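Local coordinates for protein alcohol dehydrogenase (Escherichia coli, PDB 5VM2) that probably oxidises or reduces an as yet unidentified alcohol or carbonyl substrate with NAD(H) or NADP(H), as a member of the zinc-containing alcohol dehydrogenase family, at residues 88-93 with 291-296; 152-157 with 298-303; 158-163 with 240-245; 181-186 with 312-317. One frame throughout, in Å; residues are numbered along the deposited sequence.

Interaction 1: 88-93 with 291-296; sequences NIEPGV and FRYANR
E90 and P91 close on the ring of Y293 from two directions. The proline meets the phenol end: its CG lies 3.1 Å from Y293 OH and its CD 4.1 Å from Y293 CZ, and the two side chains cross at about a right angle. The glutamate runs alongside in the opposite sense. Its CG, anti to the backbone N (chi1 -175°), starts an extended chain that carries OE2 to the ring edge, 3.6 Å from Y293 CD1, with the carboxylate plane turned 75° from the ring. One face of the ring is covered by R292 CB, 3.9 Å above its centre. This is the tight part, and it is buried.

Beyond the carboxylate the join is looser and runs through water. A single water accepts from R296 N at 3.0 Å and gives only a weak bond to E90 OE2; N295 on this side is exposed. The carboxylate has firmer partners in Y137 and Y106, which bond OE1 and OE2. Y293 OH bonds to E152, a ligand of the bound magnesium, which puts this tyrosine in the second shell of a metal site that, as in related dehydrogenases, lies between the GroES-like and Rossmann-type parts.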
loop_
_atom_site.group_PDB
_atom_site.type_symbol
_atom_site.label_atom_id
_atom_site.label_comp_id
_atom_site.label_asym_id
_atom_site.label_seq_id
_atom_site.Cartn_x
_atom_site.Cartn_y
_atom_site.Cartn_z
ATOM N N ASN A 88 3.401 12.040 -8.338
ATOM C CA ASN A 88 3.774 10.891 -7.528
ATOM C C ASN A 88 4.426 9.854 -8.437
ATOM O O ASN A 88 4.480 10.014 -9.659
ATOM C CB ASN A 88 2.575 10.323 -6.753
ATOM C CG ASN A 88 1.486 9.738 -7.648
ATOM O OD1 ASN A 88 1.686 9.485 -8.834
ATOM N ND2 ASN A 88 0.320 9.501 -7.056
ATOM N N ILE A 89 4.936 8.786 -7.837
ATOM C CA ILE A 89 5.610 7.742 -8.589
ATOM C C ILE A 89 4.994 6.399 -8.230
ATOM O O ILE A 89 4.635 6.150 -7.071
ATOM C CB ILE A 89 7.135 7.741 -8.339
ATOM C CG1 ILE A 89 7.455 7.395 -6.889
ATOM C CG2 ILE A 89 7.758 9.088 -8.726
ATOM C CD1 ILE A 89 8.826 6.792 -6.725
ATOM N N GLU A 90 4.825 5.555 -9.241
ATOM C CA GLU A 90 4.524 4.151 -9.022
ATOM C C GLU A 90 5.844 3.425 -8.813
ATOM O O GLU A 90 6.663 3.376 -9.740
ATOM C CB GLU A 90 3.771 3.570 -10.209
ATOM C CG GLU A 90 3.307 2.138 -10.011
ATOM C CD GLU A 90 2.410 1.634 -11.136
ATOM O OE1 GLU A 90 1.863 2.460 -11.898
ATOM O OE2 GLU A 90 2.252 0.399 -11.256
ATOM N N PRO A 91 6.109 2.879 -7.624
ATOM C CA PRO A 91 7.479 2.478 -7.275
ATOM C C PRO A 91 7.937 1.151 -7.863
ATOM O O PRO A 91 9.092 0.770 -7.637
ATOM C CB PRO A 91 7.431 2.408 -5.741
ATOM C CG PRO A 91 6.019 2.077 -5.432
ATOM C CD PRO A 91 5.183 2.753 -6.487
ATOM N N GLY A 92 7.092 0.434 -8.596
ATOM C CA GLY A 92 7.528 -0.795 -9.231
ATOM C C GLY A 92 7.657 -0.661 -10.732
ATOM O O GLY A 92 6.651 -0.523 -11.434
ATOM N N VAL A 93 8.886 -0.696 -11.238
ATOM C CA VAL A 93 9.161 -0.533 -12.662
ATOM C C VAL A 93 9.434 -1.918 -13.243
ATOM O O VAL A 93 10.504 -2.489 -12.973
ATOM C CB VAL A 93 10.345 0.410 -12.904
ATOM C CG1 VAL A 93 10.623 0.536 -14.399
ATOM C CG2 VAL A 93 10.089 1.772 -12.259
ATOM N N PHE A 291 -1.141 -8.901 -5.207
ATOM C CA PHE A 291 0.241 -8.434 -5.127
ATOM C C PHE A 291 0.360 -7.031 -5.713
ATOM O O PHE A 291 0.318 -6.859 -6.937
ATOM C CB PHE A 291 1.168 -9.404 -5.848
ATOM C CG PHE A 291 2.620 -9.160 -5.578
ATOM C CD1 PHE A 291 3.430 -8.571 -6.540
ATOM C CD2 PHE A 291 3.179 -9.522 -4.359
ATOM C CE1 PHE A 291 4.774 -8.346 -6.294
ATOM C CE2 PHE A 291 4.525 -9.303 -4.106
ATOM C CZ PHE A 291 5.323 -8.713 -5.072
ATOM N N ARG A 292 0.539 -6.040 -4.837
ATOM C CA ARG A 292 0.740 -4.649 -5.237
ATOM C C ARG A 292 -0.365 -4.172 -6.178
ATOM O O ARG A 292 -1.532 -4.111 -5.784
ATOM C CB ARG A 292 2.122 -4.474 -5.882
ATOM C CG ARG A 292 3.276 -4.716 -4.904
ATOM C CD ARG A 292 4.630 -4.680 -5.596
ATOM N NE ARG A 292 5.730 -4.946 -4.673
ATOM C CZ ARG A 292 6.905 -5.444 -5.042
ATOM N NH1 ARG A 292 7.133 -5.734 -6.315
ATOM N NH2 ARG A 292 7.853 -5.656 -4.137
ATOM N N TYR A 293 -0.018 -3.825 -7.413
ATOM C CA TYR A 293 -0.982 -3.185 -8.302
ATOM C C TYR A 293 -0.453 -3.257 -9.724
ATOM O O TYR A 293 0.760 -3.309 -9.945
ATOM C CB TYR A 293 -1.214 -1.717 -7.907
ATOM C CG TYR A 293 0.018 -1.152 -7.262
ATOM C CD1 TYR A 293 1.130 -0.826 -8.027
ATOM C CD2 TYR A 293 0.104 -1.012 -5.884
ATOM C CE1 TYR A 293 2.277 -0.348 -7.444
ATOM C CE2 TYR A 293 1.248 -0.537 -5.293
ATOM C CZ TYR A 293 2.330 -0.207 -6.079
ATOM O OH TYR A 293 3.478 0.263 -5.495
ATOM N N ALA A 294 -1.379 -3.248 -10.677
ATOM C CA ALA A 294 -1.049 -3.090 -12.085
ATOM C C ALA A 294 -2.109 -2.208 -12.718
ATOM O O ALA A 294 -3.302 -2.496 -12.590
ATOM C CB ALA A 294 -0.982 -4.442 -12.807
ATOM N N ASN A 295 -1.669 -1.134 -13.379
ATOM C CA ASN A 295 -2.527 -0.208 -14.127
ATOM C C ASN A 295 -3.625 0.411 -13.257
ATOM O O ASN A 295 -4.717 0.713 -13.749
ATOM C CB ASN A 295 -3.150 -0.896 -15.349
ATOM C CG ASN A 295 -2.139 -1.703 -16.147
ATOM O OD1 ASN A 295 -1.095 -1.188 -16.542
ATOM N ND2 ASN A 295 -2.445 -2.975 -16.381
ATOM N N ARG A 296 -3.324 0.669 -11.979
ATOM C CA ARG A 296 -4.309 1.213 -11.049
ATOM C C ARG A 296 -4.082 2.670 -10.676
ATOM O O ARG A 296 -4.960 3.265 -10.040
ATOM C CB ARG A 296 -4.346 0.388 -9.753
ATOM C CG ARG A 296 -4.375 -1.110 -9.947
ATOM C CD ARG A 296 -5.587 -1.567 -10.764
ATOM N NE ARG A 296 -5.718 -3.022 -10.719
ATOM C CZ ARG A 296 -6.666 -3.714 -11.340
ATOM N NH1 ARG A 296 -7.581 -3.091 -12.074
ATOM N NH2 ARG A 296 -6.697 -5.037 -11.229
HETATM O O HOH W 1 -0.682 0.493 -10.641
#

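Interaction 2: 152-157 with 298-303; sequences EPAAVG and PVTIEA. With MG (magnesium ion), chain C.
T300 reaches across from helix 297-305 and touches helix 145-163 with both branches of its side chain. The methyl does the closer work: T300 CG2 lies 3.6 Å from A154 CB and 3.8 Å from the backbone N of A155. The hydroxyl passes alongside the next residue, with T300 OG1 3.8 Å from A155 CA. No hydrogen bond links the two segments; this is van der Waals contact, and the small alanines let the backbones come near, T300 CA and A155 CA being 5.9 Å apart.

The threonine is set by the start of its own helix. With chi1 at -56°, CG2 stands anti to the backbone N and points at the alanines, while OG1 swings back beside that N and bonds to the carbonyl oxygen of R296, just ahead of the first turn. The buried hydroxyl is therefore satisfied without any help from the alanine helix.

At the start of 152-157, E152 turns away from T300 toward the metal. Its chain bends at chi2 (-86°), and OE1 binds the magnesium ion at 2.0 Å; a water at 1.9 Å from the ion, H65 and E66 are further ligands. OE2 is held by the tyrosine of 291-296, which probably helps fix the carboxylate's rotation.

Helix 145-163 thus carries a metal ligand beside its packing surface for helix 297-305. M183 of helix 179-190 also lies against A154, and F309, in the loop between helix 297-305 and strand 315-320, covers that alanine as well.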
loop_
_atom_site.group_PDB
_atom_site.type_symbol
_atom_site.label_atom_id
_atom_site.label_comp_id
_atom_site.label_asym_id
_atom_site.label_seq_id
_atom_site.Cartn_x
_atom_site.Cartn_y
_atom_site.Cartn_z
ATOM N N GLU A 152 -0.240 5.243 -3.438
ATOM C CA GLU A 152 0.352 3.906 -3.496
ATOM C C GLU A 152 -0.405 2.888 -2.650
ATOM O O GLU A 152 -0.829 1.855 -3.197
ATOM C CB GLU A 152 1.839 3.985 -3.130
ATOM C CG GLU A 152 2.666 2.803 -3.616
ATOM C CD GLU A 152 2.654 1.631 -2.650
ATOM O OE1 GLU A 152 2.067 1.762 -1.554
ATOM O OE2 GLU A 152 3.238 0.578 -2.988
ATOM N N PRO A 153 -0.610 3.088 -1.341
ATOM C CA PRO A 153 -1.417 2.107 -0.604
ATOM C C PRO A 153 -2.868 2.085 -1.050
ATOM O O PRO A 153 -3.495 1.019 -1.026
ATOM C CB PRO A 153 -1.278 2.548 0.861
ATOM C CG PRO A 153 -0.940 4.011 0.785
ATOM C CD PRO A 153 -0.089 4.141 -0.445
ATOM N N ALA A 154 -3.423 3.226 -1.470
ATOM C CA ALA A 154 -4.773 3.213 -2.024
ATOM C C ALA A 154 -4.836 2.352 -3.281
ATOM O O ALA A 154 -5.825 1.647 -3.513
ATOM C CB ALA A 154 -5.236 4.638 -2.322
ATOM N N ALA A 155 -3.782 2.393 -4.097
ATOM C CA ALA A 155 -3.721 1.549 -5.285
ATOM C C ALA A 155 -3.704 0.070 -4.925
ATOM O O ALA A 155 -4.233 -0.757 -5.679
ATOM C CB ALA A 155 -2.487 1.907 -6.116
ATOM N N VAL A 156 -3.088 -0.282 -3.794
ATOM C CA VAL A 156 -3.113 -1.663 -3.313
ATOM C C VAL A 156 -4.548 -2.122 -3.083
ATOM O O VAL A 156 -4.949 -3.214 -3.510
ATOM C CB VAL A 156 -2.273 -1.796 -2.030
ATOM C CG1 VAL A 156 -2.463 -3.173 -1.409
ATOM C CG2 VAL A 156 -0.800 -1.522 -2.321
ATOM N N GLY A 157 -5.338 -1.304 -2.380
ATOM C CA GLY A 157 -6.725 -1.669 -2.140
ATOM C C GLY A 157 -7.556 -1.627 -3.406
ATOM O O GLY A 157 -8.462 -2.444 -3.593
ATOM N N PRO A 298 -3.910 5.672 -12.374
ATOM C CA PRO A 298 -4.838 6.714 -12.850
ATOM C C PRO A 298 -6.212 6.641 -12.206
ATOM O O PRO A 298 -6.724 7.666 -11.737
ATOM C CB PRO A 298 -4.886 6.464 -14.362
ATOM C CG PRO A 298 -3.558 5.844 -14.671
ATOM C CD PRO A 298 -3.301 4.939 -13.501
ATOM N N VAL A 299 -6.820 5.452 -12.146
ATOM C CA VAL A 299 -8.161 5.348 -11.577
ATOM C C VAL A 299 -8.148 5.657 -10.083
ATOM O O VAL A 299 -9.139 6.164 -9.539
ATOM C CB VAL A 299 -8.766 3.959 -11.869
ATOM C CG1 VAL A 299 -8.050 2.872 -11.082
ATOM C CG2 VAL A 299 -10.258 3.955 -11.550
ATOM N N THR A 300 -7.036 5.377 -9.397
ATOM C CA THR A 300 -6.954 5.674 -7.971
ATOM C C THR A 300 -6.783 7.170 -7.745
ATOM O O THR A 300 -7.442 7.759 -6.879
ATOM C CB THR A 300 -5.800 4.895 -7.337
ATOM O OG1 THR A 300 -5.967 3.494 -7.601
ATOM C CG2 THR A 300 -5.750 5.131 -5.834
ATOM N N ILE A 301 -5.908 7.801 -8.531
ATOM C CA ILE A 301 -5.776 9.257 -8.484
ATOM C C ILE A 301 -7.124 9.916 -8.768
ATOM O O ILE A 301 -7.528 10.861 -8.079
ATOM C CB ILE A 301 -4.693 9.724 -9.473
ATOM C CG1 ILE A 301 -3.311 9.265 -9.003
ATOM C CG2 ILE A 301 -4.724 11.233 -9.632
ATOM C CD1 ILE A 301 -2.232 9.392 -10.066
ATOM N N GLU A 302 -7.829 9.430 -9.798
ATOM C CA GLU A 302 -9.184 9.907 -10.089
ATOM C C GLU A 302 -10.069 9.829 -8.851
ATOM O O GLU A 302 -10.754 10.792 -8.493
ATOM C CB GLU A 302 -9.825 9.070 -11.199
ATOM C CG GLU A 302 -9.385 9.315 -12.621
ATOM C CD GLU A 302 -10.065 8.342 -13.579
ATOM O OE1 GLU A 302 -11.285 8.112 -13.425
ATOM O OE2 GLU A 302 -9.387 7.786 -14.468
ATOM N N ALA A 303 -10.080 8.663 -8.199
ATOM C CA ALA A 303 -10.985 8.439 -7.079
ATOM C C ALA A 303 -10.675 9.377 -5.921
ATOM O O ALA A 303 -11.591 9.920 -5.290
ATOM C CB ALA A 303 -10.908 6.980 -6.633
HETATM MG MG MG C . 2.813 0.917 0.129
HETATM O O HOH W 2 1.636 -0.502 0.624
#

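Interaction 3: 158-163 with 240-245; sequences MHAAML and IVFETA
The Rossmann-type domain packs helices against its parallel sheet, and here the C-terminal part of helix 145-163 meets strand 238-243 through one aromatic side chain. F242 projects from the strand with chi1 at -66°, which sets CG anti to the carbonyl carbon and sends the ring toward A160 and A161.

The ring presents its edge to the helix backbone. A160 O lies in the ring plane, 3.7 Å from F242 CE2, so a carbonyl oxygen faces the weakly positive rim of ring hydrogens, an approach that is probably mildly favourable electrostatically; it is not a hydrogen bond. Beside it, A160 CB comes within 3.9 Å of the same CE2. The far end of the ring reaches the next residue, where F242 CZ is 4.1 Å from A161 CA, an oblique approach. Two alanines in a row give the helix a smooth surface here, yet the main chains stay 8.2 Å apart between A160 CA and F242 CA, because the phenyl ring fills the distance.

Around this point the ring also touches T184 and C188 of helix 179-190 and M265 of strand 262-267, so it is packed among helices 145-163 and 179-190 and the neighbouring strand. The strand itself pairs with strand 171-175 on one side and strand 262-267 on the other. Aliphatic and aromatic residues of central parallel strands filling the space under covering helices are what build the core of a Rossmann fold.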
loop_
_atom_site.group_PDB
_atom_site.type_symbol
_atom_site.label_atom_id
_atom_site.label_comp_id
_atom_site.label_asym_id
_atom_site.label_seq_id
_atom_site.Cartn_x
_atom_site.Cartn_y
_atom_site.Cartn_z
ATOM N N MET A 158 -7.259 -0.678 -4.295
ATOM C CA MET A 158 -7.985 -0.598 -5.559
ATOM C C MET A 158 -7.759 -1.847 -6.403
ATOM O O MET A 158 -8.702 -2.385 -6.995
ATOM C CB MET A 158 -7.563 0.653 -6.328
ATOM C CG MET A 158 -8.442 0.968 -7.537
ATOM S SD MET A 158 -10.124 1.483 -7.104
ATOM C CE MET A 158 -9.786 2.589 -5.747
ATOM N N HIS A 159 -6.514 -2.325 -6.457
ATOM C CA HIS A 159 -6.191 -3.523 -7.223
ATOM C C HIS A 159 -6.902 -4.747 -6.655
ATOM O O HIS A 159 -7.404 -5.591 -7.406
ATOM C CB HIS A 159 -4.668 -3.708 -7.228
ATOM C CG HIS A 159 -4.186 -4.862 -8.050
ATOM N ND1 HIS A 159 -4.267 -4.884 -9.425
ATOM C CD2 HIS A 159 -3.587 -6.021 -7.687
ATOM C CE1 HIS A 159 -3.759 -6.019 -9.874
ATOM N NE2 HIS A 159 -3.338 -6.726 -8.838
ATOM N N ALA A 160 -6.973 -4.851 -5.325
ATOM C CA ALA A 160 -7.682 -5.967 -4.704
ATOM C C ALA A 160 -9.157 -5.963 -5.089
ATOM O O ALA A 160 -9.703 -6.985 -5.528
ATOM C CB ALA A 160 -7.519 -5.906 -3.183
ATOM N N ALA A 161 -9.818 -4.812 -4.944
ATOM C CA ALA A 161 -11.241 -4.734 -5.266
ATOM C C ALA A 161 -11.493 -5.018 -6.741
ATOM O O ALA A 161 -12.478 -5.681 -7.095
ATOM C CB ALA A 161 -11.797 -3.357 -4.887
ATOM N N MET A 162 -10.620 -4.517 -7.618
ATOM C CA MET A 162 -10.790 -4.749 -9.050
ATOM C C MET A 162 -10.565 -6.216 -9.390
ATOM O O MET A 162 -11.336 -6.811 -10.150
ATOM C CB MET A 162 -9.831 -3.864 -9.846
ATOM C CG MET A 162 -10.129 -2.381 -9.757
ATOM S SD MET A 162 -11.252 -1.884 -11.059
ATOM C CE MET A 162 -10.917 -0.128 -11.132
ATOM N N LEU A 163 -9.504 -6.810 -8.832
ATOM C CA LEU A 163 -9.255 -8.236 -9.025
ATOM C C LEU A 163 -10.436 -9.066 -8.548
ATOM O O LEU A 163 -10.790 -10.071 -9.171
ATOM C CB LEU A 163 -7.989 -8.655 -8.277
ATOM C CG LEU A 163 -6.670 -8.707 -9.044
ATOM C CD1 LEU A 163 -5.664 -9.544 -8.280
ATOM C CD2 LEU A 163 -6.888 -9.264 -10.437
ATOM N N ILE A 240 -17.433 -11.885 -1.120
ATOM C CA ILE A 240 -15.992 -11.669 -1.160
ATOM C C ILE A 240 -15.521 -11.421 0.261
ATOM O O ILE A 240 -16.121 -10.616 0.978
ATOM C CB ILE A 240 -15.608 -10.473 -2.055
ATOM C CG1 ILE A 240 -16.160 -10.634 -3.478
ATOM C CG2 ILE A 240 -14.107 -10.304 -2.080
ATOM C CD1 ILE A 240 -16.312 -9.313 -4.225
ATOM N N VAL A 241 -14.463 -12.111 0.672
ATOM C CA VAL A 241 -13.796 -11.835 1.938
ATOM C C VAL A 241 -12.388 -11.372 1.612
ATOM O O VAL A 241 -11.634 -12.087 0.937
ATOM C CB VAL A 241 -13.762 -13.059 2.862
ATOM C CG1 VAL A 241 -13.107 -12.685 4.192
ATOM C CG2 VAL A 241 -15.164 -13.606 3.091
ATOM N N PHE A 242 -12.042 -10.179 2.074
ATOM C CA PHE A 242 -10.692 -9.656 1.952
ATOM C C PHE A 242 -9.957 -9.892 3.263
ATOM O O PHE A 242 -10.455 -9.527 4.334
ATOM C CB PHE A 242 -10.700 -8.161 1.629
ATOM C CG PHE A 242 -11.256 -7.833 0.282
ATOM C CD1 PHE A 242 -12.613 -7.575 0.123
ATOM C CD2 PHE A 242 -10.430 -7.780 -0.826
ATOM C CE1 PHE A 242 -13.136 -7.262 -1.127
ATOM C CE2 PHE A 242 -10.944 -7.475 -2.078
ATOM C CZ PHE A 242 -12.301 -7.215 -2.226
ATOM N N GLU A 243 -8.782 -10.505 3.177
ATOM C CA GLU A 243 -7.873 -10.620 4.309
ATOM C C GLU A 243 -6.762 -9.594 4.119
ATOM O O GLU A 243 -6.011 -9.660 3.142
ATOM C CB GLU A 243 -7.309 -12.035 4.418
ATOM C CG GLU A 243 -6.752 -12.372 5.786
ATOM C CD GLU A 243 -5.420 -11.702 6.050
ATOM O OE1 GLU A 243 -5.192 -11.268 7.197
ATOM O OE2 GLU A 243 -4.605 -11.605 5.108
ATOM N N THR A 244 -6.672 -8.633 5.042
ATOM C CA THR A 244 -5.792 -7.487 4.863
ATOM C C THR A 244 -4.827 -7.252 6.015
ATOM O O THR A 244 -3.903 -6.447 5.857
ATOM C CB THR A 244 -6.612 -6.202 4.652
ATOM O OG1 THR A 244 -7.223 -5.817 5.890
ATOM C CG2 THR A 244 -7.695 -6.408 3.604
ATOM N N ALA A 245 -5.007 -7.912 7.159
ATOM C CA ALA A 245 -4.124 -7.700 8.297
ATOM C C ALA A 245 -2.854 -8.537 8.224
ATOM O O ALA A 245 -1.884 -8.227 8.924
ATOM C CB ALA A 245 -4.862 -8.006 9.604
#

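Interaction 4: 181-186 with 312-317; sequences GLMTLQ and KSMVTH
M314 spans the gap to L182, M183 and Q186, residues on one side of the helix that follows the first strand of the Rossmann-type fold; G181, in the same segment, ends a GxGxxG pattern consistent with dinucleotide binding. The methionine runs straight as far as its sulfur and then bends at chi3 (53°), so that SD faces M183 and Q186 while CE reaches L182 and M183.

Against L182 the side chain slides past in the opposite direction, and M314 CE settles 3.7 Å from L182 CB. M183 comes at a slant instead. Its CB does not aim at M314, but a bend at chi2 (-50°) brings its end round, and the two sulfurs, M183 SD and M314 SD, finish 3.7 Å apart. The M183 methyl lies as near, with CE 3.7 Å from M314 SD, so thioether packs on thioether over sulfur and methyl alike. These are soft, polarisable surfaces, and dispersion probably supplies most of the attraction.

Q186, one turn along from L182, passes M314 antiparallel with its chain extended beyond CG. Its amide is committed to a carbonyl: NE2 bonds to D310 O, just before 312-317, which ties the helix to the loop leading into strand 315-320. Helix 203-211 lies against L182, and P153 of helix 145-163 lies against M183. The amide nitrogen also skirts the thioether without a hydrogen bond to it, with Q186 NE2 3.7 Å from M314 SD.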
loop_
_atom_site.group_PDB
_atom_site.type_symbol
_atom_site.label_atom_id
_atom_site.label_comp_id
_atom_site.label_asym_id
_atom_site.label_seq_id
_atom_site.Cartn_x
_atom_site.Cartn_y
_atom_site.Cartn_z
ATOM N N GLY A 181 -6.621 -2.335 4.902
ATOM C CA GLY A 181 -8.033 -2.667 5.026
ATOM C C GLY A 181 -8.937 -1.475 4.766
ATOM O O GLY A 181 -10.005 -1.611 4.161
ATOM N N LEU A 182 -8.519 -0.292 5.217
ATOM C CA LEU A 182 -9.291 0.919 4.965
ATOM C C LEU A 182 -9.210 1.328 3.501
ATOM O O LEU A 182 -10.203 1.797 2.928
ATOM C CB LEU A 182 -8.798 2.041 5.882
ATOM C CG LEU A 182 -9.003 1.716 7.363
ATOM C CD1 LEU A 182 -8.395 2.786 8.248
ATOM C CD2 LEU A 182 -10.487 1.541 7.658
ATOM N N MET A 183 -8.041 1.155 2.875
ATOM C CA MET A 183 -7.932 1.377 1.434
ATOM C C MET A 183 -8.844 0.433 0.662
ATOM O O MET A 183 -9.509 0.847 -0.294
ATOM C CB MET A 183 -6.488 1.199 0.967
ATOM C CG MET A 183 -5.504 2.222 1.517
ATOM S SD MET A 183 -6.059 3.918 1.313
ATOM C CE MET A 183 -4.567 4.829 1.720
ATOM N N THR A 184 -8.870 -0.845 1.054
ATOM C CA THR A 184 -9.732 -1.815 0.385
ATOM C C THR A 184 -11.204 -1.457 0.565
ATOM O O THR A 184 -11.996 -1.556 -0.380
ATOM C CB THR A 184 -9.445 -3.221 0.917
ATOM O OG1 THR A 184 -8.046 -3.510 0.773
ATOM C CG2 THR A 184 -10.255 -4.264 0.149
ATOM N N LEU A 185 -11.579 -1.016 1.769
ATOM C CA LEU A 185 -12.946 -0.565 2.029
ATOM C C LEU A 185 -13.359 0.551 1.073
ATOM O O LEU A 185 -14.413 0.481 0.432
ATOM C CB LEU A 185 -13.057 -0.110 3.486
ATOM C CG LEU A 185 -14.166 0.847 3.921
ATOM C CD1 LEU A 185 -15.532 0.172 3.791
ATOM C CD2 LEU A 185 -13.900 1.321 5.361
ATOM N N GLN A 186 -12.535 1.592 0.963
ATOM C CA GLN A 186 -12.876 2.697 0.076
ATOM C C GLN A 186 -12.877 2.258 -1.386
ATOM O O GLN A 186 -13.699 2.729 -2.182
ATOM C CB GLN A 186 -11.912 3.855 0.314
ATOM C CG GLN A 186 -11.983 4.384 1.738
ATOM C CD GLN A 186 -11.428 5.777 1.862
ATOM O OE1 GLN A 186 -12.086 6.747 1.502
ATOM N NE2 GLN A 186 -10.207 5.889 2.377
ATOM N N LYS A 312 -6.594 11.635 2.990
ATOM C CA LYS A 312 -6.075 12.636 3.916
ATOM C C LYS A 312 -6.524 12.352 5.342
ATOM O O LYS A 312 -5.743 12.510 6.288
ATOM C CB LYS A 312 -6.526 14.030 3.477
ATOM C CG LYS A 312 -6.293 15.126 4.503
ATOM C CD LYS A 312 -6.632 16.495 3.930
ATOM C CE LYS A 312 -5.916 16.736 2.608
ATOM N NZ LYS A 312 -4.435 16.634 2.747
ATOM N N SER A 313 -7.777 11.925 5.516
ATOM C CA SER A 313 -8.289 11.626 6.846
ATOM C C SER A 313 -7.585 10.443 7.494
ATOM O O SER A 313 -7.716 10.251 8.706
ATOM C CB SER A 313 -9.791 11.352 6.780
ATOM O OG SER A 313 -10.518 12.530 6.474
ATOM N N MET A 314 -6.850 9.638 6.728
ATOM C CA MET A 314 -6.204 8.475 7.318
ATOM C C MET A 314 -4.882 8.816 7.990
ATOM O O MET A 314 -4.446 8.074 8.878
ATOM C CB MET A 314 -5.999 7.401 6.248
ATOM C CG MET A 314 -7.305 6.980 5.593
ATOM S SD MET A 314 -7.087 5.750 4.298
ATOM C CE MET A 314 -6.136 4.513 5.190
ATOM N N VAL A 315 -4.258 9.932 7.619
ATOM C CA VAL A 315 -2.960 10.307 8.177
ATOM C C VAL A 315 -3.155 10.711 9.633
ATOM O O VAL A 315 -3.787 11.729 9.930
ATOM C CB VAL A 315 -2.305 11.433 7.373
ATOM C CG1 VAL A 315 -0.951 11.789 7.970
ATOM C CG2 VAL A 315 -2.145 11.012 5.927
ATOM N N THR A 316 -2.604 9.915 10.547
ATOM C CA THR A 316 -2.694 10.206 11.970
ATOM C C THR A 316 -1.416 10.806 12.541
ATOM O O THR A 316 -1.455 11.377 13.636
ATOM C CB THR A 316 -3.047 8.931 12.744
ATOM O OG1 THR A 316 -2.140 7.884 12.377
ATOM C CG2 THR A 316 -4.468 8.490 12.412
ATOM N N HIS A 317 -0.293 10.698 11.830
ATOM C CA HIS A 317 0.984 11.200 12.324
ATOM C C HIS A 317 1.837 11.664 11.153
ATOM O O HIS A 317 1.953 10.958 10.147
ATOM C CB HIS A 317 1.735 10.125 13.119
ATOM C CG HIS A 317 0.987 9.615 14.310
ATOM N ND1 HIS A 317 0.084 8.578 14.232
ATOM C CD2 HIS A 317 1.011 9.998 15.608
ATOM C CE1 HIS A 317 -0.420 8.345 15.431
ATOM N NE2 HIS A 317 0.127 9.192 16.283
#

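All four contacts are made by buried residues, but interaction 1 has the wettest margin, with a bridging water and the exposed N295 nearby. Interactions 2 and 3 use different parts of helix 145-163, one facing helix 297-305 and the other the parallel sheet; both rely on paired alanines, met by a threonine in one and a phenyl ring in the other. Interaction 4 is a thioether cluster, and one of its methionines also reaches interaction 2. Interactions 1 and 2 are the two that touch the magnesium site, joined there through a tyrosine and a metal-binding glutamate. A further bond, R296 to H159, joins interaction 1 to interaction 3.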